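Local structure of peptidoglycan recognition protein-LC isoform LCx (Drosophila melanogaster, 2F2L) at residues Asn26-Ser31 and Lys129-Asn134; Asn49-Phe54 and Asp62-Asn67; Ile97-Ile102 and Gln119-Glu124; Arg113-Cys118 and Lys158-Trp163. The protein binds a disaccharide-tetrapeptide fragment of peptidoglycan at its extracellular amidase-like domain and probably senses bacteria in the innate immune response of the fly. One frame throughout, in Å; residues are numbered along the deposited sequence.

Contact 1: residues Asn26-Ser31 and Lys129-Asn134; sequences NRVVIS and KKLTTN. With SO4 (sulfate ion), chain F.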
# COMPACT_ATOMS: atom_id res chain seq x y z
N ASN B 26 -22.47 -1.29 19.54
CA ASN B 26 -23.53 -1.27 18.53
C ASN B 26 -23.17 -0.55 17.23
O ASN B 26 -24.05 -0.10 16.50
CB ASN B 26 -24.85 -0.78 19.12
CG ASN B 26 -25.05 0.68 19.00
OD1 ASN B 26 -24.20 1.47 19.43
ND2 ASN B 26 -26.18 1.06 18.40
N ARG B 27 -21.87 -0.51 16.92
CA ARG B 27 -21.38 0.00 15.64
C ARG B 27 -20.33 -0.95 15.07
O ARG B 27 -19.44 -1.38 15.80
CB ARG B 27 -20.76 1.39 15.85
CG ARG B 27 -20.23 2.07 14.61
CD ARG B 27 -19.53 3.41 14.95
NE ARG B 27 -20.35 4.28 15.79
CZ ARG B 27 -19.90 5.05 16.79
NH1 ARG B 27 -18.62 5.06 17.15
NH2 ARG B 27 -20.77 5.80 17.45
N VAL B 28 -20.48 -1.29 13.79
CA VAL B 28 -19.49 -2.06 13.04
C VAL B 28 -19.09 -1.26 11.81
O VAL B 28 -19.95 -0.70 11.13
CB VAL B 28 -20.04 -3.44 12.58
CG1 VAL B 28 -19.06 -4.13 11.60
CG2 VAL B 28 -20.31 -4.33 13.76
N VAL B 29 -17.78 -1.22 11.52
CA VAL B 29 -17.25 -0.49 10.38
C VAL B 29 -16.47 -1.44 9.48
O VAL B 29 -15.49 -2.05 9.90
CB VAL B 29 -16.35 0.68 10.83
CG1 VAL B 29 -15.84 1.44 9.61
CG2 VAL B 29 -17.12 1.62 11.75
N ILE B 30 -16.94 -1.60 8.25
CA ILE B 30 -16.30 -2.48 7.28
C ILE B 30 -15.31 -1.72 6.39
O ILE B 30 -15.66 -0.73 5.73
CB ILE B 30 -17.36 -3.17 6.37
CG1 ILE B 30 -18.33 -4.02 7.21
CG2 ILE B 30 -16.69 -3.97 5.24
CD1 ILE B 30 -17.71 -4.98 8.19
N SER B 31 -14.07 -2.21 6.36
CA SER B 31 -13.02 -1.66 5.50
C SER B 31 -12.48 -2.75 4.58
O SER B 31 -12.90 -3.91 4.67
CB SER B 31 -11.87 -1.11 6.37
OG SER B 31 -11.33 -2.12 7.22
N LYS B 129 -22.80 -11.44 22.89
CA LYS B 129 -23.08 -10.13 23.50
C LYS B 129 -21.93 -9.12 23.38
O LYS B 129 -21.83 -8.21 24.20
CB LYS B 129 -23.46 -10.29 24.98
CG LYS B 129 -24.92 -10.30 25.24
CD LYS B 129 -25.59 -11.57 24.78
CE LYS B 129 -26.85 -11.82 25.58
NZ LYS B 129 -27.93 -12.32 24.70
N LYS B 130 -21.07 -9.29 22.38
CA LYS B 130 -20.05 -8.29 22.10
C LYS B 130 -20.69 -7.17 21.29
O LYS B 130 -20.29 -6.01 21.41
CB LYS B 130 -18.87 -8.88 21.34
CG LYS B 130 -18.21 -10.06 22.04
CD LYS B 130 -17.58 -9.68 23.39
CE LYS B 130 -16.81 -10.86 23.96
NZ LYS B 130 -15.85 -10.46 25.05
N LEU B 131 -21.69 -7.54 20.49
CA LEU B 131 -22.46 -6.60 19.69
C LEU B 131 -23.91 -6.60 20.14
O LEU B 131 -24.45 -7.63 20.49
CB LEU B 131 -22.43 -7.01 18.20
CG LEU B 131 -21.13 -6.92 17.41
CD1 LEU B 131 -21.34 -7.53 16.00
CD2 LEU B 131 -20.67 -5.50 17.30
N THR B 132 -24.55 -5.44 20.08
CA THR B 132 -25.98 -5.36 20.30
C THR B 132 -26.73 -6.14 19.22
O THR B 132 -26.21 -6.34 18.11
CB THR B 132 -26.48 -3.92 20.23
OG1 THR B 132 -26.06 -3.34 18.99
CG2 THR B 132 -25.94 -3.10 21.40
N THR B 133 -27.94 -6.57 19.57
CA THR B 133 -28.85 -7.24 18.66
C THR B 133 -29.21 -6.34 17.47
O THR B 133 -29.37 -6.82 16.35
CB THR B 133 -30.15 -7.67 19.42
OG1 THR B 133 -29.82 -8.68 20.39
CG2 THR B 133 -31.19 -8.23 18.46
N ASN B 134 -29.29 -5.03 17.69
CA ASN B 134 -29.60 -4.07 16.62
C ASN B 134 -28.42 -3.16 16.21
O ASN B 134 -28.60 -1.96 15.95
CB ASN B 134 -30.83 -3.23 17.00
CG ASN B 134 -30.66 -2.51 18.33
OD1 ASN B 134 -29.72 -2.76 19.09
ND2 ASN B 134 -31.60 -1.60 18.63
S SO4 F . -19.78 9.11 18.60
O1 SO4 F . -18.78 10.10 18.20
O2 SO4 F . -20.68 9.68 19.62
O3 SO4 F . -19.11 7.94 19.17
O4 SO4 F . -20.57 8.74 17.43
O HOH W 1 -28.97 0.69 16.92

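Contact 2: residues Asn49-Phe54 and Asp62-Asn67; sequences NVVQSF and DHIGYN. With MLD (glcnac(beta1-4)-murnac(1,6-anhydro)-L-ala-gamma-D-glu-meso-a2pm-D-ala), chain G.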
# COMPACT_ATOMS: atom_id res chain seq x y z
N ASN B 49 0.42 -10.18 8.53
CA ASN B 49 1.71 -9.74 9.08
C ASN B 49 2.21 -8.42 8.50
O ASN B 49 2.68 -7.56 9.23
CB ASN B 49 2.77 -10.85 8.93
CG ASN B 49 2.64 -11.90 10.02
OD1 ASN B 49 2.31 -13.06 9.76
ND2 ASN B 49 2.88 -11.49 11.25
N VAL B 50 2.11 -8.26 7.18
CA VAL B 50 2.52 -7.02 6.53
C VAL B 50 1.64 -5.87 7.00
O VAL B 50 2.14 -4.79 7.29
CB VAL B 50 2.51 -7.13 4.98
CG1 VAL B 50 2.88 -5.81 4.35
CG2 VAL B 50 3.51 -8.20 4.53
N VAL B 51 0.33 -6.09 7.07
CA VAL B 51 -0.59 -5.09 7.62
C VAL B 51 -0.19 -4.69 9.04
O VAL B 51 -0.17 -3.49 9.35
CB VAL B 51 -2.08 -5.54 7.58
CG1 VAL B 51 -2.99 -4.57 8.39
CG2 VAL B 51 -2.59 -5.66 6.13
N GLN B 52 0.15 -5.66 9.89
CA GLN B 52 0.54 -5.36 11.28
C GLN B 52 1.80 -4.49 11.34
O GLN B 52 1.87 -3.53 12.12
CB GLN B 52 0.74 -6.63 12.11
CG GLN B 52 1.12 -6.30 13.57
CD GLN B 52 1.16 -7.50 14.47
OE1 GLN B 52 1.80 -8.51 14.16
NE2 GLN B 52 0.53 -7.38 15.64
N SER B 53 2.77 -4.80 10.49
CA SER B 53 3.99 -4.01 10.37
C SER B 53 3.71 -2.58 9.90
O SER B 53 4.25 -1.61 10.43
CB SER B 53 4.94 -4.70 9.40
OG SER B 53 6.18 -4.01 9.41
N PHE B 54 2.86 -2.44 8.90
CA PHE B 54 2.43 -1.13 8.43
C PHE B 54 1.80 -0.28 9.55
O PHE B 54 2.09 0.92 9.70
CB PHE B 54 1.42 -1.32 7.28
CG PHE B 54 1.22 -0.10 6.45
CD1 PHE B 54 2.22 0.37 5.62
CD2 PHE B 54 0.01 0.58 6.48
CE1 PHE B 54 2.03 1.51 4.86
CE2 PHE B 54 -0.19 1.71 5.71
CZ PHE B 54 0.82 2.18 4.91
N ASP B 62 0.03 0.96 18.30
CA ASP B 62 0.36 -0.01 19.35
C ASP B 62 0.02 -1.48 19.03
O ASP B 62 0.41 -2.40 19.76
CB ASP B 62 -0.33 0.43 20.64
CG ASP B 62 0.28 1.70 21.23
OD1 ASP B 62 1.51 1.90 21.10
OD2 ASP B 62 -0.47 2.47 21.86
N HIS B 63 -0.67 -1.69 17.92
CA HIS B 63 -1.07 -3.02 17.49
C HIS B 63 -1.63 -2.87 16.07
O HIS B 63 -1.83 -1.75 15.57
CB HIS B 63 -2.17 -3.58 18.43
CG HIS B 63 -2.24 -5.08 18.49
ND1 HIS B 63 -1.63 -5.90 17.57
CD2 HIS B 63 -2.87 -5.90 19.36
CE1 HIS B 63 -1.87 -7.16 17.88
NE2 HIS B 63 -2.61 -7.19 18.96
N ILE B 64 -1.89 -3.99 15.42
CA ILE B 64 -2.67 -3.97 14.19
C ILE B 64 -3.99 -3.24 14.51
O ILE B 64 -4.56 -3.41 15.60
CB ILE B 64 -2.90 -5.38 13.66
CG1 ILE B 64 -3.38 -5.36 12.21
CG2 ILE B 64 -3.89 -6.15 14.54
CD1 ILE B 64 -3.27 -6.69 11.55
N GLY B 65 -4.43 -2.41 13.58
CA GLY B 65 -5.50 -1.46 13.82
C GLY B 65 -6.88 -2.06 13.85
O GLY B 65 -7.76 -1.54 14.51
N TYR B 66 -7.08 -3.17 13.15
CA TYR B 66 -8.41 -3.76 13.06
C TYR B 66 -8.75 -4.62 14.28
O TYR B 66 -7.88 -5.14 14.97
CB TYR B 66 -8.54 -4.58 11.78
CG TYR B 66 -8.18 -3.81 10.51
CD1 TYR B 66 -8.89 -2.67 10.14
CD2 TYR B 66 -7.11 -4.21 9.71
CE1 TYR B 66 -8.57 -1.95 8.98
CE2 TYR B 66 -6.77 -3.51 8.53
CZ TYR B 66 -7.50 -2.38 8.19
OH TYR B 66 -7.20 -1.69 7.04
N ASN B 67 -10.04 -4.77 14.57
CA ASN B 67 -10.44 -5.75 15.54
C ASN B 67 -10.34 -7.15 14.94
O ASN B 67 -9.85 -8.07 15.59
CB ASN B 67 -11.83 -5.41 16.06
CG ASN B 67 -11.83 -4.12 16.81
OD1 ASN B 67 -11.33 -4.12 17.97
ND2 ASN B 67 -12.27 -3.12 16.22
CAA MLD G . -8.39 1.88 -2.18
CAB MLD G . -8.54 2.63 -0.86
OAC MLD G . -9.31 2.23 0.00
N2 MLD G . -7.77 3.71 -0.74
C2 MLD G . -7.77 4.60 0.41
C3 MLD G . -7.96 6.02 -0.12
O3 MLD G . -9.20 6.17 -0.84
C4 MLD G . -7.82 7.04 1.00
O4 MLD G . -7.82 8.32 0.40
C5 MLD G . -6.48 6.83 1.72
C6 MLD G . -6.24 7.71 2.96
O6 MLD G . -4.85 7.55 3.37
O5 MLD G . -6.47 5.50 2.22
C1 MLD G . -6.45 4.51 1.17
O1 MLD G . -6.36 3.24 1.75
CA4 MLD G . -5.04 2.99 2.30
CA5 MLD G . -3.93 2.71 1.29
OA5 MLD G . -3.30 1.40 1.44
CA6 MLD G . -2.85 3.61 1.80
OA6 MLD G . -2.26 2.87 2.85
CA1 MLD G . -2.77 1.51 2.77
CA2 MLD G . -3.90 1.37 3.80
NAD MLD G . -4.00 -0.04 4.24
CAE MLD G . -3.93 -0.41 5.50
CAF MLD G . -4.04 -1.90 5.73
OAG MLD G . -3.80 0.37 6.45
CA3 MLD G . -5.25 1.79 3.21
OAH MLD G . -6.22 2.16 4.25
CAI MLD G . -7.18 1.12 4.57
CAJ MLD G . -8.43 1.20 3.72
CAL MLD G . -7.58 1.24 6.05
OAM MLD G . -8.44 0.48 6.46
N MLD G . -6.98 2.15 6.81
CA MLD G . -7.25 2.34 8.24
CB MLD G . -6.29 1.40 8.98
C MLD G . -6.89 3.80 8.59
O MLD G . -5.79 4.25 8.28
NAN MLD G . -7.86 4.48 9.19
CAO MLD G . -7.77 5.88 9.62
CAP MLD G . -9.02 6.70 9.16
OBA MLD G . -9.24 7.74 9.79
OAQ MLD G . -9.76 6.27 8.24
CBB MLD G . -7.82 5.93 11.15
CBC MLD G . -6.59 5.36 11.84
CBD MLD G . -6.75 5.56 13.36
OBE MLD G . -7.86 5.67 13.89
NBF MLD G . -5.62 5.62 14.04
CBG MLD G . -5.60 5.81 15.50
CBH MLD G . -6.08 7.23 15.85
OBI MLD G . -5.69 8.21 15.21
NBJ MLD G . -6.97 7.29 16.84
CBK MLD G . -7.55 8.55 17.35
CBL MLD G . -7.26 8.63 18.86
CBM MLD G . -9.07 8.68 17.14
OBO MLD G . -9.75 7.62 17.04
OBN MLD G . -9.53 9.84 17.11
CBP MLD G . -4.17 5.54 16.00
CBQ MLD G . -4.12 5.33 17.52
CBR MLD G . -2.72 4.92 17.98
CBS MLD G . -2.71 4.18 19.32
CBT MLD G . -3.28 2.77 19.12
OBV MLD G . -2.55 1.95 18.54
OBU MLD G . -4.42 2.53 19.57
NBW MLD G . -3.53 4.92 20.29

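Contact 3: residues Ile97-Ile102 and Gln119-Glu124; sequences IGISFI and QLLLQE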
# COMPACT_ATOMS: atom_id res chain seq x y z
N ILE B 97 -16.61 -1.87 16.25
CA ILE B 97 -15.79 -3.01 15.84
C ILE B 97 -15.41 -2.79 14.36
O ILE B 97 -16.29 -2.61 13.51
CB ILE B 97 -16.56 -4.34 16.00
CG1 ILE B 97 -16.71 -4.69 17.49
CG2 ILE B 97 -15.90 -5.48 15.27
CD1 ILE B 97 -15.39 -4.97 18.21
N GLY B 98 -14.11 -2.75 14.09
CA GLY B 98 -13.59 -2.61 12.74
C GLY B 98 -13.15 -3.95 12.16
O GLY B 98 -12.27 -4.61 12.68
N ILE B 99 -13.79 -4.34 11.07
CA ILE B 99 -13.50 -5.57 10.36
C ILE B 99 -13.00 -5.20 8.95
O ILE B 99 -13.66 -4.44 8.23
CB ILE B 99 -14.76 -6.46 10.25
CG1 ILE B 99 -15.29 -6.80 11.66
CG2 ILE B 99 -14.48 -7.70 9.45
CD1 ILE B 99 -16.69 -7.33 11.66
N SER B 100 -11.83 -5.70 8.58
CA SER B 100 -11.26 -5.41 7.27
C SER B 100 -11.27 -6.64 6.39
O SER B 100 -10.81 -7.71 6.82
CB SER B 100 -9.83 -4.90 7.40
OG SER B 100 -9.40 -4.30 6.18
N PHE B 101 -11.78 -6.51 5.17
CA PHE B 101 -11.66 -7.59 4.18
C PHE B 101 -10.26 -7.51 3.58
O PHE B 101 -9.85 -6.43 3.13
CB PHE B 101 -12.70 -7.46 3.07
CG PHE B 101 -14.07 -7.97 3.46
CD1 PHE B 101 -14.74 -7.44 4.57
CD2 PHE B 101 -14.70 -8.94 2.70
CE1 PHE B 101 -16.01 -7.90 4.93
CE2 PHE B 101 -15.99 -9.40 3.06
CZ PHE B 101 -16.64 -8.86 4.18
N ILE B 102 -9.53 -8.63 3.60
CA ILE B 102 -8.18 -8.66 3.07
C ILE B 102 -8.30 -8.63 1.55
O ILE B 102 -8.90 -9.53 0.94
CB ILE B 102 -7.40 -9.90 3.53
CG1 ILE B 102 -7.31 -9.96 5.06
CG2 ILE B 102 -5.99 -9.88 2.95
CD1 ILE B 102 -6.64 -11.25 5.59
N GLN B 119 -20.24 -12.78 7.74
CA GLN B 119 -21.61 -12.96 8.24
C GLN B 119 -21.59 -13.78 9.53
O GLN B 119 -22.28 -13.44 10.50
CB GLN B 119 -22.52 -13.59 7.16
CG GLN B 119 -22.76 -12.63 5.98
CD GLN B 119 -23.45 -13.22 4.75
OE1 GLN B 119 -23.52 -14.43 4.54
NE2 GLN B 119 -23.96 -12.33 3.90
N LEU B 120 -20.77 -14.83 9.56
CA LEU B 120 -20.66 -15.70 10.74
C LEU B 120 -20.00 -14.97 11.91
O LEU B 120 -20.38 -15.15 13.05
CB LEU B 120 -19.87 -16.97 10.41
CG LEU B 120 -20.53 -18.03 9.52
CD1 LEU B 120 -19.54 -19.14 9.22
CD2 LEU B 120 -21.81 -18.62 10.14
N LEU B 121 -18.99 -14.16 11.61
CA LEU B 121 -18.31 -13.37 12.62
C LEU B 121 -19.30 -12.43 13.32
O LEU B 121 -19.35 -12.39 14.56
CB LEU B 121 -17.16 -12.58 11.99
CG LEU B 121 -16.39 -11.63 12.88
CD1 LEU B 121 -15.82 -12.33 14.08
CD2 LEU B 121 -15.31 -10.99 12.05
N LEU B 122 -20.09 -11.71 12.53
CA LEU B 122 -21.09 -10.78 13.08
C LEU B 122 -22.14 -11.52 13.92
O LEU B 122 -22.51 -11.08 15.00
CB LEU B 122 -21.75 -9.97 11.96
CG LEU B 122 -20.77 -9.01 11.24
CD1 LEU B 122 -21.35 -8.50 9.97
CD2 LEU B 122 -20.37 -7.86 12.13
N GLN B 123 -22.61 -12.66 13.42
CA GLN B 123 -23.58 -13.45 14.20
C GLN B 123 -22.97 -13.96 15.51
O GLN B 123 -23.66 -14.04 16.52
CB GLN B 123 -24.18 -14.56 13.34
CG GLN B 123 -25.18 -13.99 12.35
CD GLN B 123 -25.64 -14.95 11.31
OE1 GLN B 123 -25.58 -16.17 11.47
NE2 GLN B 123 -26.14 -14.40 10.20
N GLU B 124 -21.68 -14.26 15.50
CA GLU B 124 -21.01 -14.72 16.69
C GLU B 124 -20.92 -13.58 17.71
O GLU B 124 -21.18 -13.79 18.89
CB GLU B 124 -19.64 -15.29 16.35
CG GLU B 124 -18.84 -15.85 17.53
CD GLU B 124 -19.20 -17.29 17.89
OE1 GLU B 124 -20.17 -17.86 17.34
OE2 GLU B 124 -18.50 -17.86 18.76

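Contact 4: residues Arg113-Cys118 and Lys158-Trp163; sequences RQLEAC and KKWPHW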
# COMPACT_ATOMS: atom_id res chain seq x y z
N ARG B 113 -16.52 -17.25 0.22
CA ARG B 113 -16.03 -17.65 1.55
C ARG B 113 -15.78 -16.47 2.46
O ARG B 113 -16.08 -16.52 3.66
CB ARG B 113 -14.77 -18.52 1.40
CG ARG B 113 -15.12 -19.95 1.10
CD ARG B 113 -14.03 -20.71 0.38
NE ARG B 113 -12.87 -20.98 1.22
CZ ARG B 113 -12.28 -22.17 1.41
NH1 ARG B 113 -12.71 -23.29 0.84
NH2 ARG B 113 -11.21 -22.21 2.19
N GLN B 114 -15.28 -15.38 1.88
CA GLN B 114 -14.99 -14.17 2.63
C GLN B 114 -16.29 -13.54 3.17
O GLN B 114 -16.38 -13.14 4.35
CB GLN B 114 -14.24 -13.19 1.72
CG GLN B 114 -13.28 -12.29 2.38
CD GLN B 114 -12.47 -11.49 1.40
OE1 GLN B 114 -12.77 -11.42 0.21
NE2 GLN B 114 -11.42 -10.83 1.91
N LEU B 115 -17.30 -13.48 2.31
CA LEU B 115 -18.60 -12.95 2.71
C LEU B 115 -19.25 -13.84 3.78
O LEU B 115 -19.74 -13.34 4.79
CB LEU B 115 -19.51 -12.81 1.48
CG LEU B 115 -19.14 -11.69 0.52
CD1 LEU B 115 -19.89 -11.81 -0.80
CD2 LEU B 115 -19.37 -10.31 1.15
N GLU B 116 -19.20 -15.15 3.58
CA GLU B 116 -19.71 -16.10 4.57
C GLU B 116 -19.01 -15.95 5.94
O GLU B 116 -19.67 -15.92 6.98
CB GLU B 116 -19.62 -17.54 4.04
CG GLU B 116 -20.73 -17.86 3.01
CD GLU B 116 -20.58 -19.21 2.34
OE1 GLU B 116 -19.55 -19.89 2.53
OE2 GLU B 116 -21.52 -19.58 1.59
N ALA B 117 -17.68 -15.82 5.93
CA ALA B 117 -16.91 -15.63 7.18
C ALA B 117 -17.35 -14.38 7.95
O ALA B 117 -17.52 -14.41 9.16
CB ALA B 117 -15.43 -15.56 6.88
N CYS B 118 -17.52 -13.28 7.24
CA CYS B 118 -17.92 -12.02 7.87
C CYS B 118 -19.33 -12.12 8.46
O CYS B 118 -19.60 -11.60 9.54
CB CYS B 118 -17.83 -10.89 6.86
SG CYS B 118 -18.15 -9.28 7.54
N LYS B 158 -24.23 -2.43 1.71
CA LYS B 158 -25.39 -1.53 1.69
C LYS B 158 -26.73 -2.27 1.67
O LYS B 158 -27.73 -1.69 2.04
CB LYS B 158 -25.36 -0.59 0.48
CG LYS B 158 -24.72 0.75 0.74
CD LYS B 158 -24.92 1.72 -0.43
CE LYS B 158 -26.35 2.22 -0.50
NZ LYS B 158 -26.46 3.55 -1.16
N LYS B 159 -26.74 -3.52 1.21
CA LYS B 159 -27.97 -4.33 1.17
C LYS B 159 -28.12 -5.27 2.37
O LYS B 159 -29.08 -6.04 2.41
CB LYS B 159 -28.01 -5.15 -0.10
CG LYS B 159 -28.09 -4.33 -1.37
CD LYS B 159 -27.64 -5.15 -2.54
CE LYS B 159 -27.91 -4.47 -3.87
NZ LYS B 159 -26.83 -4.80 -4.82
N TRP B 160 -27.19 -5.22 3.31
CA TRP B 160 -27.28 -6.01 4.53
C TRP B 160 -28.24 -5.35 5.53
O TRP B 160 -28.29 -4.12 5.63
CB TRP B 160 -25.90 -6.21 5.16
CG TRP B 160 -25.01 -7.17 4.41
CD1 TRP B 160 -25.26 -7.77 3.20
CD2 TRP B 160 -23.71 -7.64 4.82
NE1 TRP B 160 -24.22 -8.59 2.85
CE2 TRP B 160 -23.25 -8.52 3.82
CE3 TRP B 160 -22.90 -7.40 5.94
CZ2 TRP B 160 -22.01 -9.17 3.90
CZ3 TRP B 160 -21.66 -8.03 6.02
CH2 TRP B 160 -21.23 -8.91 5.01
N PRO B 161 -29.00 -6.17 6.28
CA PRO B 161 -30.07 -5.62 7.11
C PRO B 161 -29.60 -4.63 8.19
O PRO B 161 -30.33 -3.69 8.52
CB PRO B 161 -30.70 -6.87 7.75
CG PRO B 161 -30.31 -7.99 6.83
CD PRO B 161 -28.92 -7.64 6.43
N HIS B 162 -28.39 -4.81 8.71
CA HIS B 162 -27.88 -3.90 9.74
C HIS B 162 -27.27 -2.59 9.20
O HIS B 162 -26.92 -1.71 9.98
CB HIS B 162 -26.88 -4.62 10.62
CG HIS B 162 -27.50 -5.68 11.48
ND1 HIS B 162 -27.90 -5.43 12.78
CD2 HIS B 162 -27.80 -6.98 11.23
CE1 HIS B 162 -28.42 -6.54 13.29
NE2 HIS B 162 -28.36 -7.49 12.38
N TRP B 163 -27.15 -2.47 7.87
CA TRP B 163 -26.55 -1.28 7.28
C TRP B 163 -27.35 -0.05 7.69
O TRP B 163 -28.58 -0.10 7.78
CB TRP B 163 -26.44 -1.38 5.75
CG TRP B 163 -25.85 -0.11 5.14
CD1 TRP B 163 -24.53 0.28 5.16
CD2 TRP B 163 -26.56 0.94 4.47
NE1 TRP B 163 -24.39 1.49 4.54
CE2 TRP B 163 -25.61 1.92 4.11
CE3 TRP B 163 -27.90 1.15 4.15
CZ2 TRP B 163 -25.97 3.08 3.43
CZ3 TRP B 163 -28.26 2.30 3.47
CH2 TRP B 163 -27.29 3.26 3.12

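Contact 1: residues Asn26-Ser31 and Lys129-Asn134
Val28 and Leu131 cross at about a right angle where strand 25-32, a parallel strand inside the mixed sheet of this amidase-like fold, meets the short strand 131-132 that follows helix 112-127. With its CG1 anti to the backbone N (chi1 171°), Val28 sets the other methyl, CG2, against the leucine. Val28 CG2 sits 3.7 Å from Leu131 CD2 and 4.0 Å from Leu131 CD1, so both branches of the leucine fork press on one valine methyl. Leu131 brings its fork here by placing CG anti to its own carbonyl carbon (chi1 -68°). The beta-branched valine suits an extended strand, and the longer leucine bridges the gap; Leu137 and Ile99 pack on Val28, and Ile97 on Leu131. At the exposed end of the contact the chemistry turns polar. A water donates to Asn134 O at 2.8 Å and accepts a weak bond from Asn26 ND2, joining a side-chain amide to a backbone carbonyl. Arg27 points away from the 129-134 segment, and its long chain bends at chi3 to meet a sulfate ion that most likely came from the crystallisation medium: Arg27 NH2 donates to sulfate O3 over 3.2 Å.

Contact 2: residues Asn49-Phe54 and Asp62-Asn67
Gln52 and Ile64 meet at about a right angle, the terminal methyl of the isoleucine lying against the stem of the glutamine. Ile64 CD1 is 4.0 Å from Gln52 CB and 3.8 Å from Val51 CG1, so one methyl packs against two successive residues of the helix. It gets there because CG1 of Ile64 stands anti to the backbone N (chi1 -165°) and the chain runs on extended to CD1. Gln52 has an apolar stem for Ile64 and a polar head that finds partners within the protein: its OE1 accepts from the backbone N of Arg12, while its amide lies nearly coplanar with the imidazole of His63, at the ring's edge, with Gln52 NE2 3.3 Å from His63 ND1. In the peptidoglycan recognition fold, helix 41-58 and the loop leading to strand 68-70 border the ligand cleft, and this contact joins them along one flank of it. Val51 CG1 touches Tyr66 CE2 as well as Ile64, and the same methyl lies 3.9 Å from the ligand's acetyl methyl CAF. Tyr66 OH donates to the lactyl carbonyl oxygen OAM over 2.6 Å, that oxygen lying in the plane of the phenol ring. The ligand is also hydrogen-bonded by a neighbouring protein chain, which packs on Val51 and Phe54. Farther along the peptide stem, Asp62 N holds the diaminopimelate carboxylate oxygen OBV at 2.8 Å in a nearly straight bond (169°).

Contact 3: residues Ile97-Ile102 and Gln119-Glu124
Ile99 swings its CG1 branch to the side remote from its carbonyl carbon (chi1 -59°) and then runs extended to CD1, which carries that methyl out from the strand to helix 112-127. Two neighbouring leucines answer from separate starting directions: Leu121 turns CG opposite its backbone N (chi1 176°), Leu122 takes a different first rotation, and each brings its CD2 to the isoleucine. Leu121 comes head-on, tip to tip, with its CD2 at 3.9 Å from Ile99 CD1. Leu122 slants across the isoleucine instead, and its CD2 is a little closer to Ile99 CD1, at 3.7 Å. This is helix-on-sheet packing of the alpha/beta kind: strand 97-101 runs within the mixed sheet, and the helix covers one face of it. The backbones stay well apart, 9.4 Å between the CA atoms of Ile99 and Leu121, a gap that long aliphatic chains can fill. Isoleucine, branched at CB, is at home in a strand, whereas leucine fits a helix and keeps its branch farther out. Val28, Ile30 and Val70 flank Ile99 within the sheet, and Phe68 lies beside Leu121. With all three touching residues buried and no hydrogen bond between the segments, the contact rests on dispersion and the exclusion of water; it depends on complementary shape, not on the directional demands of polar groups.

Contact 4: residues Arg113-Cys118 and Lys158-Trp163
Trp160 pushes the six-membered ring of its indole against Leu115 and Cys118, about one helical turn apart on helix 112-127, so that the loop after helix 151-157 packs onto the helix that covers the central sheet of this amidase-like fold. The sulfur of Cys118 approaches at the ring's edge: Cys118 SG is 5.2 Å from the centroid of the Trp160 six-membered ring and 88° off its normal, a sulfur-aromatic contact. Cys118 SG is 4.0 Å from both CH2 and CZ3 of Trp160. Leu115 CD2 comes in obliquely to Trp160 CZ2, also at 4.0 Å. A compact thiol set anti to the backbone N (chi1 -175°) lets the wide indole approach the helix, while the leucine fork fills in beside it. Phe101 of the sheet backs Leu115 and Cys118, and Gln119 and Leu122 extend the helical surface that receives the tryptophan. Farther out, Trp160 begins a type I turn, tied to the sheet by His162, whose ring stacks on Tyr135 and whose ND1 hydrogen-bonds to Tyr135 O. Trp163 NE1 hydrogen-bonds to Gln142 OE1, and one face of the Trp163 indole is overlaid, toward the rim, by Lys158 CG at 3.6 Å above the plane.

From the N terminus, the chain enters strand 25-32, the first half of contact 1, and then helix 41-58, where contact 2 opens; it closes across the end of that helix and a short loop, beside the ligand. Contact 3 follows in series, opening at strand 97-101, next to strand 25-32 in the sheet, and closing on helix 112-127. Both lie within the long loop that contact 1 completes at residues 129-134. Contact 4 starts on the same helix, before contact 3 has closed, and ends at residues 158-163, so it crosses contacts 1 and 3. Contacts 1, 3 and 4 thus join sheet, covering helix and C-terminal loop, while contact 2 lies across the chain's centre from contacts 1 and 4.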